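Local coordinates for protein nicotinate phosphoribosyltransferase (Porphyromonas gingivalis, PDB 2IM5) that probably catalyses the ATP-assisted joining of nicotinate and phosphoribosyl pyrophosphate into nicotinate mononucleotide, the entry step that feeds nicotinate into NAD synthesis, at residues S6-D11 with L60-D65; D86-D91 with L113-L118; E214-H219 with Y230-D235; G220-Y225 with C354-K359. One frame throughout, in Å; residues are numbered along the deposited sequence.

The four contacts run from the N-terminal loop to the region where helix 213-223 meets the antiparallel sheet. Interactions 1 and 2 lie on the same side of the chain's centre, their own centres about 12 Å apart, and touch where Leu-60 and Ser-61 meet Arg-89 and Leu-62 meets Asp-86. Interactions 3 and 4 share helix 213-223 and lie about 11 Å apart between centres; Phe-218 packs on Cys-354. Although the centres of interactions 2 and 3 are about 21 Å apart, Thr-117 OG1 approaches Glu-214 OE1 to 2.8 Å, a probable hydrogen bond linking the N-terminal family region to the TIM-barrel-clan region. Helix 213-223 begins at His-213, the predicted autophosphorylation site, unmodified here, directly before 214-219.

Interaction 1 (S6-D11 with L60-D65); sequences SILDTD and LSLTRD
Ile-7 packs against Leu-60 and Leu-62 where the N-terminal loop, folded into a type I beta turn from Ser-6 to Asp-9, meets the loop that leads into helix 64-73. The apolar part rests on Ile-7, Leu-8, Leu-60 and Leu-62. Ile-7 CG2 lies 3.6 Å from Leu-62 CD1, the two side chains crossing at about a right angle, and the same CD1 also receives Leu-8 CD2 at 3.9 Å. One leucine methyl is thus shared by two consecutive residues of the turn; with CG of Leu-62 anti to its backbone N (chi1 -169°), the CD1 branch is carried toward that turn. Ile-7 CB and Leu-60 CB also approach, to 4.4 Å. Leu-60 CD2 reaches the backbone N of Ser-6.

The polar part includes no direct hydrogen bond between the segments. Within the turn, Ser-6 OG accepts from Leu-8 N at 2.9 Å, an ST turn, and it also hydrogen-bonds to Glu-66 of helix 64-73, which ties the turn to that helix. Thr-63 occupies the helix N-cap. Across the contact a single water mediates: it accepts from Ile-7 N at 3.0 Å and donates to Ser-61 O at 2.6 Å.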
# COMPACT_ATOMS: atom_id res chain seq x y z
N SER A 6 -9.55 13.23 -8.91
CA SER A 6 -8.35 13.93 -8.48
C SER A 6 -7.07 13.13 -8.71
O SER A 6 -7.03 11.92 -8.47
CB SER A 6 -8.44 14.29 -7.00
OG SER A 6 -7.18 14.77 -6.54
N ILE A 7 -6.03 13.81 -9.14
CA ILE A 7 -4.76 13.14 -9.36
C ILE A 7 -4.17 12.73 -8.01
O ILE A 7 -3.24 11.94 -7.95
CB ILE A 7 -3.79 14.04 -10.17
CG1 ILE A 7 -2.79 13.17 -10.92
CG2 ILE A 7 -3.07 15.01 -9.24
CD1 ILE A 7 -2.09 13.91 -12.06
N LEU A 8 -4.73 13.28 -6.92
CA LEU A 8 -4.26 12.95 -5.58
C LEU A 8 -5.09 11.83 -4.95
O LEU A 8 -4.83 11.41 -3.83
CB LEU A 8 -4.31 14.18 -4.66
CG LEU A 8 -3.45 15.39 -4.99
CD1 LEU A 8 -3.49 16.36 -3.81
CD2 LEU A 8 -2.01 14.96 -5.28
N ASP A 9 -6.10 11.35 -5.67
CA ASP A 9 -6.94 10.27 -5.16
C ASP A 9 -6.18 8.97 -5.39
O ASP A 9 -6.45 8.21 -6.33
CB ASP A 9 -8.30 10.25 -5.88
CG ASP A 9 -9.28 9.26 -5.26
OD1 ASP A 9 -9.07 8.82 -4.12
OD2 ASP A 9 -10.29 8.94 -5.92
N THR A 10 -5.20 8.73 -4.53
CA THR A 10 -4.35 7.55 -4.59
C THR A 10 -3.65 7.44 -3.24
O THR A 10 -3.83 8.30 -2.36
CB THR A 10 -3.29 7.71 -5.72
OG1 THR A 10 -2.52 6.51 -5.84
CG2 THR A 10 -2.37 8.88 -5.43
N ASP A 11 -2.86 6.39 -3.06
CA ASP A 11 -2.14 6.19 -1.80
C ASP A 11 -0.84 6.97 -1.74
O ASP A 11 -0.16 7.15 -2.74
CB ASP A 11 -1.86 4.71 -1.57
CG ASP A 11 -3.09 3.95 -1.12
OD1 ASP A 11 -3.73 4.39 -0.14
OD2 ASP A 11 -3.41 2.92 -1.74
N LEU A 60 -6.94 13.91 -15.98
CA LEU A 60 -6.56 14.37 -14.65
C LEU A 60 -5.31 15.25 -14.67
O LEU A 60 -4.37 15.01 -15.43
CB LEU A 60 -6.31 13.18 -13.72
CG LEU A 60 -7.49 12.24 -13.45
CD1 LEU A 60 -6.99 11.00 -12.73
CD2 LEU A 60 -8.55 12.95 -12.64
N SER A 61 -5.31 16.28 -13.83
CA SER A 61 -4.15 17.16 -13.72
C SER A 61 -4.18 17.82 -12.35
O SER A 61 -5.24 18.13 -11.81
CB SER A 61 -4.14 18.22 -14.83
OG SER A 61 -5.20 19.13 -14.67
N LEU A 62 -2.99 18.02 -11.79
CA LEU A 62 -2.83 18.62 -10.48
C LEU A 62 -3.40 20.04 -10.47
O LEU A 62 -3.07 20.85 -11.34
CB LEU A 62 -1.34 18.65 -10.12
CG LEU A 62 -0.95 19.01 -8.69
CD1 LEU A 62 -1.38 17.88 -7.75
CD2 LEU A 62 0.56 19.22 -8.63
N THR A 63 -4.26 20.35 -9.50
CA THR A 63 -4.82 21.69 -9.42
C THR A 63 -3.83 22.56 -8.65
O THR A 63 -2.87 22.06 -8.07
CB THR A 63 -6.17 21.72 -8.68
OG1 THR A 63 -5.96 21.44 -7.29
CG2 THR A 63 -7.13 20.70 -9.26
N ARG A 64 -4.07 23.87 -8.65
CA ARG A 64 -3.21 24.79 -7.94
C ARG A 64 -3.27 24.54 -6.43
O ARG A 64 -2.25 24.56 -5.74
CB ARG A 64 -3.61 26.24 -8.26
CG ARG A 64 -2.57 27.28 -7.86
CD ARG A 64 -1.16 26.88 -8.31
NE ARG A 64 -1.17 26.27 -9.65
CZ ARG A 64 -0.08 25.84 -10.28
NH1 ARG A 64 1.12 25.95 -9.72
NH2 ARG A 64 -0.19 25.28 -11.48
N ASP A 65 -4.47 24.30 -5.90
CA ASP A 65 -4.61 24.04 -4.47
C ASP A 65 -3.93 22.74 -4.08
O ASP A 65 -3.33 22.66 -3.00
CB ASP A 65 -6.08 23.97 -4.06
CG ASP A 65 -6.76 25.33 -4.06
OD1 ASP A 65 -6.05 26.35 -3.90
OD2 ASP A 65 -8.00 25.37 -4.21
O HOH W 1 -6.15 16.70 -9.79

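Interaction 2 (D86-D91 with L113-L118); sequences DGFRFD and LYRVTL
The extended backbone of Phe-88 to Asp-91, which follows helix 79-87, passes the short helix 113-116 with its closest CA atoms, those of Phe-90 and Arg-115, 8.2 Å apart, a gap bridged by side chains. Arg-115 reaches across through a chain bent at chi3 (62°), and its NH2 donates to Arg-89 O at 2.9 Å. That acceptor lies in the guanidinium plane, but the N-H...O angle of 139° leaves the bond clearly bent. A water accepts from the same NH2 and from Asp-91 N, and NE forms a salt bridge with Glu-94, so several polar partners fix the group's orientation. Phe-88 CE1 sits over one guanidinium face, 3.5 Å from Arg-115 NH1, with the two planes 32° apart.

This contact belongs to the N-terminal domain of the NAPRTase family, where it joins the segment after helix 79-87 to a helix that follows strand 105-110. Leu-118 CD1 lies over a face of the Phe-88 ring in a CH-pi contact, 4.1 Å from the centroid. Phe-88 CE2, in turn, stands over the centre of the Phe-90 ring. Leu-118 O lies at the edge of the Phe-90 ring, 3.9 Å from Phe-90 CE1; Leu-118 CB is 4.1 Å from the same carbon.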
# COMPACT_ATOMS: atom_id res chain seq x y z
N ASP A 86 2.97 18.08 -11.45
CA ASP A 86 2.22 19.20 -11.99
C ASP A 86 2.03 19.08 -13.50
O ASP A 86 1.00 19.47 -14.04
CB ASP A 86 2.92 20.52 -11.63
CG ASP A 86 2.02 21.73 -11.84
OD1 ASP A 86 0.79 21.61 -11.64
OD2 ASP A 86 2.54 22.81 -12.20
N GLY A 87 3.02 18.53 -14.19
CA GLY A 87 2.91 18.37 -15.63
C GLY A 87 2.58 16.95 -16.06
O GLY A 87 2.47 16.67 -17.25
N PHE A 88 2.39 16.07 -15.09
CA PHE A 88 2.10 14.66 -15.36
C PHE A 88 0.71 14.39 -15.93
O PHE A 88 -0.28 15.00 -15.51
CB PHE A 88 2.27 13.84 -14.08
CG PHE A 88 1.98 12.37 -14.25
CD1 PHE A 88 2.95 11.51 -14.77
CD2 PHE A 88 0.74 11.84 -13.90
CE1 PHE A 88 2.69 10.14 -14.93
CE2 PHE A 88 0.47 10.47 -14.04
CZ PHE A 88 1.45 9.62 -14.56
N ARG A 89 0.66 13.45 -16.86
CA ARG A 89 -0.60 13.02 -17.46
C ARG A 89 -0.56 11.52 -17.62
O ARG A 89 0.42 10.98 -18.16
CB ARG A 89 -0.81 13.66 -18.84
CG ARG A 89 -1.14 15.14 -18.79
CD ARG A 89 -2.47 15.40 -18.09
NE ARG A 89 -2.76 16.84 -18.03
CZ ARG A 89 -2.07 17.71 -17.30
NH1 ARG A 89 -1.05 17.30 -16.55
NH2 ARG A 89 -2.38 19.00 -17.33
N PHE A 90 -1.59 10.83 -17.13
CA PHE A 90 -1.66 9.38 -17.26
C PHE A 90 -1.70 9.03 -18.76
O PHE A 90 -2.35 9.72 -19.55
CB PHE A 90 -2.92 8.85 -16.57
CG PHE A 90 -2.79 8.74 -15.08
CD1 PHE A 90 -2.15 7.64 -14.50
CD2 PHE A 90 -3.31 9.73 -14.24
CE1 PHE A 90 -2.02 7.54 -13.12
CE2 PHE A 90 -3.19 9.63 -12.86
CZ PHE A 90 -2.54 8.53 -12.29
N ASP A 91 -0.98 7.98 -19.14
CA ASP A 91 -0.96 7.54 -20.53
C ASP A 91 -1.64 6.18 -20.62
O ASP A 91 -1.03 5.15 -20.32
CB ASP A 91 0.46 7.44 -21.06
CG ASP A 91 0.52 6.87 -22.47
OD1 ASP A 91 -0.54 6.74 -23.11
OD2 ASP A 91 1.63 6.56 -22.95
N LEU A 113 8.97 2.40 -14.80
CA LEU A 113 8.51 2.13 -13.45
C LEU A 113 8.01 3.35 -12.66
O LEU A 113 6.97 3.27 -12.00
CB LEU A 113 9.61 1.39 -12.67
CG LEU A 113 9.32 0.85 -11.27
CD1 LEU A 113 7.97 0.14 -11.22
CD2 LEU A 113 10.43 -0.14 -10.88
N TYR A 114 8.73 4.47 -12.73
CA TYR A 114 8.29 5.65 -11.99
C TYR A 114 6.93 6.12 -12.49
O TYR A 114 6.18 6.76 -11.75
CB TYR A 114 9.34 6.78 -12.05
CG TYR A 114 9.47 7.47 -13.38
CD1 TYR A 114 8.64 8.55 -13.73
CD2 TYR A 114 10.43 7.06 -14.31
CE1 TYR A 114 8.75 9.18 -14.97
CE2 TYR A 114 10.55 7.69 -15.55
CZ TYR A 114 9.71 8.75 -15.87
OH TYR A 114 9.85 9.36 -17.09
N ARG A 115 6.60 5.80 -13.73
CA ARG A 115 5.32 6.18 -14.29
C ARG A 115 4.21 5.17 -13.97
O ARG A 115 3.21 5.52 -13.36
CB ARG A 115 5.40 6.32 -15.81
CG ARG A 115 6.21 7.49 -16.34
CD ARG A 115 6.01 7.61 -17.84
NE ARG A 115 4.60 7.87 -18.15
CZ ARG A 115 4.04 9.08 -18.10
NH1 ARG A 115 4.76 10.14 -17.78
NH2 ARG A 115 2.74 9.21 -18.34
N VAL A 116 4.40 3.91 -14.38
CA VAL A 116 3.37 2.90 -14.17
C VAL A 116 3.03 2.50 -12.74
O VAL A 116 1.97 1.95 -12.49
CB VAL A 116 3.66 1.61 -15.00
CG1 VAL A 116 3.81 1.98 -16.47
CG2 VAL A 116 4.89 0.91 -14.49
N THR A 117 3.92 2.78 -11.80
CA THR A 117 3.61 2.43 -10.42
C THR A 117 2.38 3.23 -9.96
O THR A 117 1.62 2.79 -9.10
CB THR A 117 4.80 2.71 -9.48
OG1 THR A 117 4.49 2.21 -8.17
CG2 THR A 117 5.09 4.21 -9.39
N LEU A 118 2.17 4.40 -10.55
CA LEU A 118 1.05 5.26 -10.19
C LEU A 118 -0.34 4.72 -10.60
O LEU A 118 -1.35 5.20 -10.11
CB LEU A 118 1.25 6.66 -10.79
CG LEU A 118 2.58 7.35 -10.43
CD1 LEU A 118 2.66 8.70 -11.13
CD2 LEU A 118 2.68 7.52 -8.91
O HOH W 2 1.05 7.02 -17.42

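Interaction 3 (E214-H219 with Y230-D235); sequences EWIQFH and YVAMED
Ala-232 is the hub of this contact, a helix-helix packing in which His-219 and Trp-215 of the partner helix gather around it. Its CA lies 3.7 Å from the centroid of the His-219 ring and only 2° off the ring normal, a CH-pi contact made directly over the face. The Ala-232 methyl (CB) meets Ile-216 CD1 at 3.3 Å, tighter than usual for two carbons. His-219 has its CG beside the backbone N, which lays the imidazole against helix 228-240; Val-231 CG1 also approaches this ring, obliquely.

Trp-215 supplies the polar link: NE1 donates to Ala-232 O at 3.0 Å with an N-H...O angle of 154°. The donor stands above the carbonyl plane, and the oxygen is tilted modestly from the indole plane. Further along the indole, Trp-215 CZ2 touches Asp-235 CB at 3.6 Å.

The axes of the short helical segments approach to 8.9 Å, their directions 121° apart. They belong to consecutive helices, 213-223 and 228-240, in the TIM-barrel-clan region of the NAPRTase family. Helix 12-24 from the N-terminal region packs against the pair, meeting Trp-215 through Thr-17 and Ala-20 and Asp-235 through Leu-24, while Trp-236 of helix 228-240 stacks edge-to-face with Trp-215.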
# COMPACT_ATOMS: atom_id res chain seq x y z
N GLU A 214 6.69 -3.49 -3.24
CA GLU A 214 7.27 -3.37 -4.58
C GLU A 214 8.68 -2.77 -4.56
O GLU A 214 9.53 -3.14 -5.37
CB GLU A 214 6.37 -2.55 -5.52
CG GLU A 214 6.17 -1.10 -5.12
CD GLU A 214 5.42 -0.29 -6.18
OE1 GLU A 214 6.03 0.07 -7.21
OE2 GLU A 214 4.22 -0.02 -5.98
N TRP A 215 8.92 -1.86 -3.62
CA TRP A 215 10.23 -1.22 -3.50
C TRP A 215 11.28 -2.27 -3.17
O TRP A 215 12.32 -2.31 -3.80
CB TRP A 215 10.19 -0.14 -2.40
CG TRP A 215 11.51 0.54 -2.14
CD1 TRP A 215 12.24 0.48 -0.99
CD2 TRP A 215 12.24 1.40 -3.04
NE1 TRP A 215 13.37 1.25 -1.11
CE2 TRP A 215 13.40 1.82 -2.35
CE3 TRP A 215 12.02 1.85 -4.34
CZ2 TRP A 215 14.34 2.68 -2.93
CZ3 TRP A 215 12.96 2.70 -4.93
CH2 TRP A 215 14.11 3.11 -4.21
N ILE A 216 10.98 -3.13 -2.20
CA ILE A 216 11.91 -4.18 -1.81
C ILE A 216 12.02 -5.22 -2.93
O ILE A 216 13.10 -5.69 -3.26
CB ILE A 216 11.45 -4.93 -0.54
CG1 ILE A 216 11.11 -3.94 0.57
CG2 ILE A 216 12.52 -5.89 -0.08
CD1 ILE A 216 12.25 -3.10 1.01
N GLN A 217 10.88 -5.59 -3.49
CA GLN A 217 10.83 -6.58 -4.57
C GLN A 217 11.64 -6.15 -5.79
O GLN A 217 12.28 -6.96 -6.44
CB GLN A 217 9.38 -6.80 -4.97
CG GLN A 217 8.56 -7.53 -3.94
CD GLN A 217 7.12 -7.70 -4.39
OE1 GLN A 217 6.33 -6.75 -4.34
NE2 GLN A 217 6.77 -8.89 -4.86
N PHE A 218 11.59 -4.86 -6.11
CA PHE A 218 12.35 -4.34 -7.24
C PHE A 218 13.82 -4.61 -6.96
O PHE A 218 14.55 -5.11 -7.82
CB PHE A 218 12.11 -2.84 -7.40
CG PHE A 218 13.00 -2.19 -8.42
CD1 PHE A 218 12.80 -2.41 -9.78
CD2 PHE A 218 14.06 -1.37 -8.02
CE1 PHE A 218 13.64 -1.82 -10.73
CE2 PHE A 218 14.90 -0.78 -8.97
CZ PHE A 218 14.69 -1.00 -10.32
N HIS A 219 14.26 -4.30 -5.73
CA HIS A 219 15.65 -4.49 -5.34
C HIS A 219 16.03 -5.97 -5.35
O HIS A 219 17.16 -6.32 -5.69
CB HIS A 219 15.90 -3.87 -3.96
CG HIS A 219 15.94 -2.37 -3.97
ND1 HIS A 219 17.12 -1.66 -4.06
CD2 HIS A 219 14.95 -1.45 -3.96
CE1 HIS A 219 16.85 -0.37 -4.11
NE2 HIS A 219 15.54 -0.22 -4.04
N TYR A 230 18.66 -4.95 2.58
CA TYR A 230 19.70 -3.97 2.92
C TYR A 230 19.80 -2.80 1.93
O TYR A 230 19.76 -1.64 2.33
CB TYR A 230 21.06 -4.66 3.02
CG TYR A 230 22.15 -3.72 3.47
CD1 TYR A 230 22.35 -3.45 4.83
CD2 TYR A 230 22.95 -3.05 2.54
CE1 TYR A 230 23.33 -2.54 5.25
CE2 TYR A 230 23.92 -2.14 2.94
CZ TYR A 230 24.10 -1.89 4.29
OH TYR A 230 25.07 -0.99 4.68
N VAL A 231 19.94 -3.11 0.64
CA VAL A 231 20.05 -2.06 -0.37
C VAL A 231 18.76 -1.24 -0.49
O VAL A 231 18.81 -0.04 -0.77
CB VAL A 231 20.42 -2.65 -1.74
CG1 VAL A 231 20.66 -1.52 -2.74
CG2 VAL A 231 21.67 -3.49 -1.61
N ALA A 232 17.62 -1.89 -0.30
CA ALA A 232 16.35 -1.18 -0.37
C ALA A 232 16.31 -0.10 0.73
O ALA A 232 15.90 1.03 0.49
CB ALA A 232 15.18 -2.15 -0.21
N MET A 233 16.74 -0.47 1.94
CA MET A 233 16.75 0.49 3.05
C MET A 233 17.78 1.61 2.80
O MET A 233 17.49 2.78 3.05
CB MET A 233 17.06 -0.22 4.38
CG MET A 233 15.91 -1.07 4.94
SD MET A 233 16.24 -1.77 6.60
CE MET A 233 15.10 -1.01 7.49
N GLU A 234 18.97 1.26 2.32
CA GLU A 234 20.00 2.26 2.05
C GLU A 234 19.52 3.24 0.98
O GLU A 234 19.76 4.45 1.10
CB GLU A 234 21.30 1.60 1.58
CG GLU A 234 22.09 0.93 2.70
CD GLU A 234 22.82 1.95 3.58
OE1 GLU A 234 23.90 2.43 3.17
OE2 GLU A 234 22.32 2.27 4.67
N ASP A 235 18.85 2.73 -0.05
CA ASP A 235 18.34 3.60 -1.10
C ASP A 235 17.22 4.49 -0.58
O ASP A 235 17.11 5.65 -0.97
CB ASP A 235 17.87 2.77 -2.31
CG ASP A 235 19.03 2.17 -3.09
OD1 ASP A 235 20.19 2.57 -2.83
OD2 ASP A 235 18.81 1.32 -3.97

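Interaction 4 (G220-Y225 with C354-K359); sequences GAIYGY and CKMTAK
The Tyr-223 ring carries Ile-222 CG2 over the centre of one face, 4.1 Å above its plane, while Met-356 CE comes at the ring obliquely, 4.1 Å from CZ. The methionine methyl is closer to the hydroxyl end, 3.5 Å from Tyr-223 OH, and the side chains of Tyr-223 and Met-356 cross at about a right angle.

Met-356 CE also touches Ile-222 CG2 at 3.5 Å, so the one methyl rests against both Ile-222 and Tyr-223. The methionine chain starts with CG anti to its backbone N (chi1 -169°) and then bends at chi2 and chi3, which turns the thioether end toward the helix. The two branches of Ile-222 meet different parts of the other segment: CG2 goes to this methyl, whereas CD1 lies against the backbone, 3.9 Å from Met-356 N. One helix residue earlier, Ala-221 CB meets Cys-354 SG at 3.6 Å; the sulfur also reaches Ile-222 CD1. The contact contains no direct hydrogen bond between the segments, and Met-356 N is instead hydrogen-bonded to Asp-360 OD2.

Cys-354 pairs through its backbone with His-363 of the adjacent strand 363-364, and the side chains of Ala-221 and Ile-222 touch that same histidine. The arrangement is helix-on-sheet packing: the C-terminal turn of helix 213-223 lies against the end of strand 347-355 in the five-stranded antiparallel sheet.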
# COMPACT_ATOMS: atom_id res chain seq x y z
N GLY A 220 15.08 -6.83 -4.99
CA GLY A 220 15.37 -8.25 -4.99
C GLY A 220 15.59 -8.77 -6.41
O GLY A 220 16.45 -9.60 -6.65
N ALA A 221 14.79 -8.27 -7.34
CA ALA A 221 14.90 -8.69 -8.73
C ALA A 221 16.17 -8.18 -9.40
O ALA A 221 16.78 -8.89 -10.18
CB ALA A 221 13.68 -8.20 -9.51
N ILE A 222 16.55 -6.94 -9.08
CA ILE A 222 17.75 -6.34 -9.66
C ILE A 222 19.05 -6.70 -8.95
O ILE A 222 20.02 -7.08 -9.60
CB ILE A 222 17.62 -4.79 -9.69
CG1 ILE A 222 16.36 -4.37 -10.44
CG2 ILE A 222 18.85 -4.18 -10.34
CD1 ILE A 222 16.26 -4.92 -11.86
N TYR A 223 19.07 -6.58 -7.63
CA TYR A 223 20.28 -6.86 -6.84
C TYR A 223 20.40 -8.25 -6.23
O TYR A 223 21.44 -8.59 -5.68
CB TYR A 223 20.41 -5.82 -5.73
CG TYR A 223 20.52 -4.42 -6.24
CD1 TYR A 223 21.67 -3.98 -6.90
CD2 TYR A 223 19.46 -3.52 -6.10
CE1 TYR A 223 21.76 -2.69 -7.40
CE2 TYR A 223 19.55 -2.22 -6.60
CZ TYR A 223 20.70 -1.82 -7.25
OH TYR A 223 20.78 -0.55 -7.76
N GLY A 224 19.36 -9.06 -6.32
CA GLY A 224 19.42 -10.38 -5.74
C GLY A 224 18.78 -10.40 -4.37
O GLY A 224 18.62 -9.35 -3.74
N TYR A 225 18.43 -11.60 -3.91
CA TYR A 225 17.77 -11.77 -2.62
C TYR A 225 18.60 -11.52 -1.37
O TYR A 225 18.10 -10.98 -0.38
CB TYR A 225 17.14 -13.16 -2.56
CG TYR A 225 16.17 -13.37 -3.70
CD1 TYR A 225 14.97 -12.66 -3.75
CD2 TYR A 225 16.49 -14.22 -4.76
CE1 TYR A 225 14.11 -12.79 -4.83
CE2 TYR A 225 15.63 -14.35 -5.85
CZ TYR A 225 14.45 -13.64 -5.88
OH TYR A 225 13.59 -13.76 -6.94
N CYS A 354 10.52 -6.61 -13.76
CA CYS A 354 11.14 -5.32 -14.00
C CYS A 354 12.52 -5.48 -14.63
O CYS A 354 13.04 -6.59 -14.77
CB CYS A 354 11.30 -4.58 -12.67
SG CYS A 354 12.25 -5.51 -11.44
N LYS A 355 13.10 -4.35 -15.00
CA LYS A 355 14.43 -4.31 -15.59
C LYS A 355 15.03 -2.96 -15.21
O LYS A 355 14.30 -2.00 -14.97
CB LYS A 355 14.36 -4.48 -17.11
CG LYS A 355 13.44 -3.51 -17.80
CD LYS A 355 13.59 -3.59 -19.32
CE LYS A 355 13.27 -4.97 -19.85
NZ LYS A 355 13.44 -5.01 -21.34
N MET A 356 16.36 -2.89 -15.16
CA MET A 356 17.06 -1.66 -14.79
C MET A 356 17.01 -0.58 -15.87
O MET A 356 16.93 0.61 -15.58
CB MET A 356 18.53 -1.98 -14.46
CG MET A 356 19.26 -0.82 -13.81
SD MET A 356 18.59 -0.45 -12.17
CE MET A 356 19.98 -0.94 -11.17
N THR A 357 17.07 -1.00 -17.13
CA THR A 357 17.03 -0.07 -18.26
C THR A 357 16.33 -0.80 -19.40
O THR A 357 16.06 -1.99 -19.31
CB THR A 357 18.45 0.33 -18.74
OG1 THR A 357 19.10 -0.82 -19.30
CG2 THR A 357 19.30 0.85 -17.59
N ALA A 358 16.06 -0.07 -20.47
CA ALA A 358 15.40 -0.65 -21.64
C ALA A 358 16.14 -1.85 -22.22
O ALA A 358 15.52 -2.82 -22.66
CB ALA A 358 15.23 0.42 -22.72
N LYS A 359 17.47 -1.81 -22.19
CA LYS A 359 18.29 -2.88 -22.73
C LYS A 359 18.53 -4.08 -21.80
O LYS A 359 19.05 -5.10 -22.24
CB LYS A 359 19.64 -2.31 -23.19
CG LYS A 359 19.56 -1.48 -24.47
CD LYS A 359 18.61 -0.29 -24.31
CE LYS A 359 18.39 0.45 -25.62
NZ LYS A 359 17.45 1.61 -25.47